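Local coordinates for N-Acetyltransferase, PseH (Campylobacter jejuni subsp. jejuni PT14, PDB 4XPL), which catalyses the N-4 acetylation of a UDP-linked 4-amino sugar by acetyl coenzyme A, the third step in making the pseudaminic acid that decorates flagellin, at residues N12-N17 / K53-S58; C85-Y90 / N137-Y142. The protein carries 8 engineered substitutions. All coordinates share one frame; numbering follows the deposited sequence.

Interaction 1. Residues N12-N17 / K53-S58; sequences NFTELN and KLHQDS
F13 opens the contact with its CB, which lies 3.7 Å from CD1 of L54, a methyl that also comes near ring atom CD2. The ring itself runs on inward, away from 53-58, to meet Y62 of strand 61-67 and the side chains of F50 and L51, while L54 lies against the base of the side chain. N12, the residue before it, shapes the short 3-10 turn through an Asx turn: its OD1 accepts a nearly straight hydrogen bond (178°) from T14 N. T14 follows and carries most of the contact. Its CB stands over one face of the H55 imidazole, 3.8 Å from the centroid and 20° off the ring normal, a CH-pi contact displaced toward the rim, while CG2 reaches over the same ring and comes 3.9 Å from the backbone O of L54. T14 O approaches H55 NE2 at 3.1 Å. With chi1 at 56°, OG1 of T14 is directed to E15 OE2 and donates to it at 2.6 Å, meeting the carboxylate from above its plane. H55 is itself positioned by its own helix, since ND1 is hydrogen-bonded to L51 O. The loop after strand 8-12 thus packs on the last turn of helix 41-56 with T14 covering the imidazole, and E15 OE2, 5.3 Å from H55 NE2, could modestly favour a protonated histidine.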
# COMPACT_ATOMS: atom_id res chain seq x y z
N ASN A 12 1.29 -4.18 10.89
CA ASN A 12 0.67 -5.17 10.04
C ASN A 12 -0.85 -5.26 10.28
O ASN A 12 -1.33 -5.32 11.43
CB ASN A 12 1.30 -6.55 10.25
CG ASN A 12 1.10 -7.49 9.06
OD1 ASN A 12 -0.02 -7.65 8.57
ND2 ASN A 12 2.20 -8.11 8.59
N PHE A 13 -1.61 -5.25 9.18
CA PHE A 13 -3.05 -5.49 9.24
C PHE A 13 -3.43 -6.74 10.05
O PHE A 13 -4.53 -6.78 10.57
CB PHE A 13 -3.67 -5.61 7.83
CG PHE A 13 -4.09 -4.28 7.22
CD1 PHE A 13 -3.34 -3.12 7.41
CD2 PHE A 13 -5.22 -4.21 6.41
CE1 PHE A 13 -3.71 -1.92 6.83
CE2 PHE A 13 -5.60 -2.99 5.84
CZ PHE A 13 -4.83 -1.85 6.05
N THR A 14 -2.57 -7.75 10.11
CA THR A 14 -2.84 -8.96 10.91
C THR A 14 -2.94 -8.67 12.42
O THR A 14 -3.51 -9.46 13.18
CB THR A 14 -1.81 -10.10 10.67
OG1 THR A 14 -0.46 -9.65 10.94
CG2 THR A 14 -1.91 -10.67 9.19
N GLU A 15 -2.41 -7.52 12.84
CA GLU A 15 -2.52 -7.06 14.24
C GLU A 15 -3.49 -5.90 14.49
O GLU A 15 -3.50 -5.38 15.61
CB GLU A 15 -1.13 -6.64 14.73
CG GLU A 15 -0.25 -7.81 15.09
CD GLU A 15 0.43 -8.41 13.90
OE1 GLU A 15 1.39 -7.78 13.40
OE2 GLU A 15 0.03 -9.53 13.50
N LEU A 16 -4.28 -5.49 13.49
CA LEU A 16 -5.23 -4.38 13.70
C LEU A 16 -6.22 -4.69 14.81
O LEU A 16 -6.69 -5.82 14.94
CB LEU A 16 -6.07 -4.06 12.47
CG LEU A 16 -5.34 -3.58 11.22
CD1 LEU A 16 -6.36 -3.20 10.13
CD2 LEU A 16 -4.37 -2.44 11.50
N ASN A 17 -6.54 -3.65 15.58
CA ASN A 17 -7.63 -3.72 16.54
C ASN A 17 -8.95 -3.23 15.93
O ASN A 17 -9.00 -2.72 14.80
CB ASN A 17 -7.27 -2.96 17.81
CG ASN A 17 -7.10 -1.45 17.58
OD1 ASN A 17 -7.85 -0.84 16.81
ND2 ASN A 17 -6.15 -0.86 18.28
N LYS A 53 -8.02 -13.58 5.51
CA LYS A 53 -7.24 -14.00 4.33
C LYS A 53 -5.78 -13.54 4.43
O LYS A 53 -4.88 -14.30 4.09
CB LYS A 53 -7.89 -13.53 3.04
CG LYS A 53 -9.09 -14.41 2.70
CD LYS A 53 -10.06 -13.81 1.68
CE LYS A 53 -11.33 -14.66 1.64
NZ LYS A 53 -12.40 -14.08 0.79
N LEU A 54 -5.56 -12.31 4.90
CA LEU A 54 -4.20 -11.81 5.15
C LEU A 54 -3.39 -12.69 6.12
O LEU A 54 -2.18 -12.82 5.95
CB LEU A 54 -4.21 -10.35 5.63
CG LEU A 54 -4.62 -9.32 4.56
CD1 LEU A 54 -4.45 -7.94 5.10
CD2 LEU A 54 -3.83 -9.49 3.22
N HIS A 55 -4.05 -13.28 7.13
CA HIS A 55 -3.36 -14.18 8.05
C HIS A 55 -2.90 -15.44 7.29
O HIS A 55 -1.89 -16.02 7.64
CB HIS A 55 -4.26 -14.59 9.26
CG HIS A 55 -4.39 -13.53 10.32
ND1 HIS A 55 -5.25 -12.45 10.21
CD2 HIS A 55 -3.79 -13.39 11.53
CE1 HIS A 55 -5.16 -11.69 11.29
NE2 HIS A 55 -4.29 -12.25 12.11
N GLN A 56 -3.65 -15.84 6.26
CA GLN A 56 -3.43 -17.09 5.51
C GLN A 56 -2.60 -16.93 4.23
O GLN A 56 -2.12 -17.92 3.70
CB GLN A 56 -4.78 -17.74 5.15
CG GLN A 56 -5.66 -18.08 6.35
CD GLN A 56 -7.04 -18.61 5.96
OE1 GLN A 56 -7.18 -19.31 4.96
NE2 GLN A 56 -8.05 -18.30 6.76
N ASP A 57 -2.43 -15.70 3.73
CA ASP A 57 -1.80 -15.48 2.41
C ASP A 57 -0.49 -14.72 2.53
O ASP A 57 -0.48 -13.50 2.67
CB ASP A 57 -2.76 -14.69 1.50
CG ASP A 57 -2.33 -14.71 0.03
OD1 ASP A 57 -1.24 -15.22 -0.31
OD2 ASP A 57 -3.13 -14.21 -0.80
N SER A 58 0.62 -15.44 2.44
CA SER A 58 1.94 -14.82 2.55
C SER A 58 2.35 -13.98 1.32
O SER A 58 3.34 -13.25 1.39
CB SER A 58 3.03 -15.87 2.88
OG SER A 58 3.38 -16.64 1.75

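Interaction 2. Residues C85-Y90 / N137-Y142; sequences CEFGLY and NHFTIY. With ACO (acetyl coenzyme *a), chain B.
The F87 ring meets F139 at its edge, close to its own plane, where F87 CE1 lies 3.5 Å from F139 CE2. F87 CE1 comes to the F139 ring obliquely; the planes stand at 53° in an oblique aromatic pair, centroids 5.5 Å apart. The two side chains come from opposite directions and meet through their outer ring carbons, CE1 and CZ of F87 against CE2 and CZ of F139. Y134 of helix 128-136 adds an edge-to-face partner to F87, and F139 also rests on V151, L153 and M103. The third flat group, the Y90 phenol, lies along the pantetheine: CD2 is 3.5 Å from C6P of acetyl coenzyme A, and O9P of this acetyl donor lies above one face toward the rim. In the GNAT fold the strand equivalent to 84-91 splays from its parallel neighbour, here 118-124, and the pantetheine of the acetyl donor enters the resulting cleft. Here it adds a strand-like hydrogen bond, ACO N4P to L89 O at 2.8 Å with an angle of 161°. G88, with no side chain, lets the thioester end lie against the strand: its CA is 3.6 Å from ACO S1P. L89 turns to the other side of the strand from Y90; its CD1 reaches 3.8 Å from CDP of the pantetheine, and its CD2 lies 3.8 Å from C3P. On the F139 side, helix 128-136 ends in a Schellman motif, with H138 at C-prime in a left-handed conformation, and the chain then enters edge strand 140-144 with F139 turned inward toward F87.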
# COMPACT_ATOMS: atom_id res chain seq x y z
N CYS A 85 7.24 -7.63 -6.44
CA CYS A 85 5.91 -7.44 -5.88
C CYS A 85 5.20 -6.26 -6.53
O CYS A 85 5.84 -5.44 -7.21
CB CYS A 85 5.98 -7.26 -4.36
SG CYS A 85 6.69 -5.71 -3.79
N GLU A 86 3.89 -6.21 -6.36
CA GLU A 86 3.09 -5.06 -6.73
C GLU A 86 2.82 -4.34 -5.44
O GLU A 86 2.83 -4.95 -4.39
CB GLU A 86 1.75 -5.47 -7.33
CG GLU A 86 1.89 -6.23 -8.57
CD GLU A 86 0.55 -6.56 -9.20
OE1 GLU A 86 -0.47 -6.67 -8.46
OE2 GLU A 86 0.50 -6.71 -10.43
N PHE A 87 2.55 -3.05 -5.52
CA PHE A 87 2.26 -2.27 -4.35
C PHE A 87 1.15 -1.28 -4.59
O PHE A 87 0.82 -0.92 -5.73
CB PHE A 87 3.52 -1.51 -3.86
CG PHE A 87 3.89 -0.34 -4.70
CD1 PHE A 87 4.75 -0.49 -5.77
CD2 PHE A 87 3.35 0.91 -4.45
CE1 PHE A 87 5.08 0.56 -6.56
CE2 PHE A 87 3.67 1.98 -5.25
CZ PHE A 87 4.54 1.82 -6.30
N GLY A 88 0.63 -0.80 -3.47
CA GLY A 88 -0.39 0.22 -3.43
C GLY A 88 -0.20 1.08 -2.18
O GLY A 88 0.53 0.70 -1.25
N LEU A 89 -0.81 2.26 -2.20
CA LEU A 89 -0.72 3.19 -1.06
C LEU A 89 -1.97 4.04 -1.02
O LEU A 89 -2.66 4.22 -2.05
CB LEU A 89 0.52 4.06 -1.17
CG LEU A 89 0.59 5.20 -2.19
CD1 LEU A 89 1.70 6.22 -1.91
CD2 LEU A 89 0.74 4.61 -3.57
N TYR A 90 -2.30 4.51 0.17
CA TYR A 90 -3.48 5.30 0.38
C TYR A 90 -3.22 6.26 1.55
O TYR A 90 -2.97 5.81 2.67
CB TYR A 90 -4.68 4.37 0.64
CG TYR A 90 -6.01 5.03 0.43
CD1 TYR A 90 -6.57 5.83 1.41
CD2 TYR A 90 -6.74 4.85 -0.75
CE1 TYR A 90 -7.79 6.44 1.24
CE2 TYR A 90 -7.98 5.47 -0.92
CZ TYR A 90 -8.49 6.27 0.08
OH TYR A 90 -9.72 6.89 -0.05
N ASN A 137 9.99 9.17 -7.72
CA ASN A 137 10.78 8.13 -7.05
C ASN A 137 11.43 7.13 -8.06
O ASN A 137 11.79 5.99 -7.71
CB ASN A 137 9.90 7.40 -6.03
CG ASN A 137 9.62 8.25 -4.81
OD1 ASN A 137 10.41 8.26 -3.87
ND2 ASN A 137 8.54 9.04 -4.85
N HIS A 138 11.64 7.63 -9.27
CA HIS A 138 12.39 6.98 -10.38
C HIS A 138 11.72 5.78 -11.01
O HIS A 138 12.37 4.99 -11.71
CB HIS A 138 13.84 6.67 -9.98
CG HIS A 138 14.51 7.78 -9.25
ND1 HIS A 138 14.39 9.10 -9.63
CD2 HIS A 138 15.34 7.78 -8.18
CE1 HIS A 138 15.09 9.86 -8.81
NE2 HIS A 138 15.68 9.08 -7.93
N PHE A 139 10.41 5.65 -10.81
CA PHE A 139 9.63 4.68 -11.55
C PHE A 139 9.57 5.02 -13.04
O PHE A 139 9.65 6.18 -13.45
CB PHE A 139 8.20 4.55 -10.97
CG PHE A 139 8.14 3.75 -9.70
CD1 PHE A 139 8.50 4.32 -8.48
CD2 PHE A 139 7.81 2.40 -9.73
CE1 PHE A 139 8.48 3.59 -7.33
CE2 PHE A 139 7.78 1.68 -8.57
CZ PHE A 139 8.11 2.28 -7.37
N THR A 140 9.48 3.99 -13.85
CA THR A 140 9.39 4.18 -15.27
C THR A 140 8.17 3.39 -15.79
O THR A 140 7.89 2.28 -15.34
CB THR A 140 10.75 3.88 -15.96
OG1 THR A 140 11.17 2.55 -15.71
CG2 THR A 140 11.86 4.80 -15.43
N ILE A 141 7.42 4.01 -16.71
CA ILE A 141 6.28 3.38 -17.34
C ILE A 141 6.80 2.36 -18.35
O ILE A 141 7.44 2.73 -19.33
CB ILE A 141 5.38 4.40 -18.08
CG1 ILE A 141 4.77 5.42 -17.12
CG2 ILE A 141 4.25 3.68 -18.86
CD1 ILE A 141 4.17 6.61 -17.91
N TYR A 142 6.48 1.09 -18.14
CA TYR A 142 6.91 0.02 -19.08
C TYR A 142 5.79 -0.64 -19.92
O TYR A 142 6.07 -1.47 -20.81
CB TYR A 142 7.66 -1.08 -18.31
CG TYR A 142 6.78 -1.98 -17.47
CD1 TYR A 142 6.38 -1.60 -16.20
CD2 TYR A 142 6.34 -3.23 -17.96
CE1 TYR A 142 5.59 -2.41 -15.42
CE2 TYR A 142 5.52 -4.06 -17.16
CZ TYR A 142 5.19 -3.65 -15.89
OH TYR A 142 4.40 -4.40 -15.09
N1A ACO B . -0.18 16.64 -12.34
C2A ACO B . 1.05 16.44 -11.84
N3A ACO B . 1.31 16.47 -10.51
C4A ACO B . 0.33 16.70 -9.59
C5A ACO B . -1.05 16.91 -10.07
C6A ACO B . -1.25 16.88 -11.54
N6A ACO B . -2.48 17.07 -12.09
N7A ACO B . -1.80 17.11 -8.96
C8A ACO B . -0.98 17.03 -7.87
N9A ACO B . 0.29 16.78 -8.25
C1B ACO B . 1.50 16.60 -7.39
C2B ACO B . 1.54 17.50 -6.16
O2B ACO B . 1.94 18.83 -6.49
C3B ACO B . 2.56 16.77 -5.32
O3B ACO B . 3.86 17.18 -5.74
P3B ACO B . 5.22 16.95 -4.89
O7A ACO B . 5.37 15.44 -4.75
O8A ACO B . 6.27 17.55 -5.79
O9A ACO B . 5.01 17.69 -3.59
C4B ACO B . 2.32 15.29 -5.62
O4B ACO B . 1.63 15.25 -6.88
C5B ACO B . 1.50 14.60 -4.52
O5B ACO B . 0.33 15.36 -4.20
P1A ACO B . -0.25 15.55 -2.70
O1A ACO B . -1.52 16.35 -2.73
O2A ACO B . 0.88 15.95 -1.77
O3A ACO B . -0.84 14.10 -2.33
P2A ACO B . -0.17 13.10 -1.29
O4A ACO B . 1.32 13.06 -1.50
O5A ACO B . -0.69 13.49 0.08
O6A ACO B . -0.91 11.70 -1.64
CBP ACO B . -1.55 9.75 -2.77
CCP ACO B . -0.76 11.03 -2.88
CDP ACO B . -0.97 8.91 -1.60
CEP ACO B . -1.45 8.98 -4.10
CAP ACO B . -3.01 10.15 -2.50
OAP ACO B . -3.50 11.02 -3.55
C9P ACO B . -3.93 8.98 -2.38
O9P ACO B . -3.96 8.30 -1.35
N8P ACO B . -4.73 8.75 -3.42
C7P ACO B . -5.74 7.70 -3.41
C6P ACO B . -5.10 6.31 -3.42
C5P ACO B . -4.26 6.09 -4.66
O5P ACO B . -4.60 6.56 -5.76
N4P ACO B . -3.16 5.34 -4.53
C3P ACO B . -2.43 4.88 -5.72
C2P ACO B . -3.09 3.61 -6.30
S1P ACO B . -2.85 2.30 -5.12
C ACO B . -4.30 2.12 -4.31
O ACO B . -5.26 2.86 -4.56
CH3 ACO B . -4.37 1.04 -3.25

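How the interactions relate
Both contacts belong to one GNAT domain but lie on opposite sides of its centre, with centres 22 Å apart and nearest atoms about 8 Å apart, so they do not touch. Along the chain they follow in series. Interaction 1 joins the loop beyond outermost strand 8-12 to helix 41-56, whereas interaction 2 links central strand 84-91 with the approach to the other outermost strand, 140-144. Acetyl coenzyme A relates to them unequally: residues 88-90 of interaction 2 form part of its pocket, while in interaction 1 the side chain of F13 remains about 10 Å from it. Strands 61-67 and 70-78 bridge the sheet between 8-12 and 84-91.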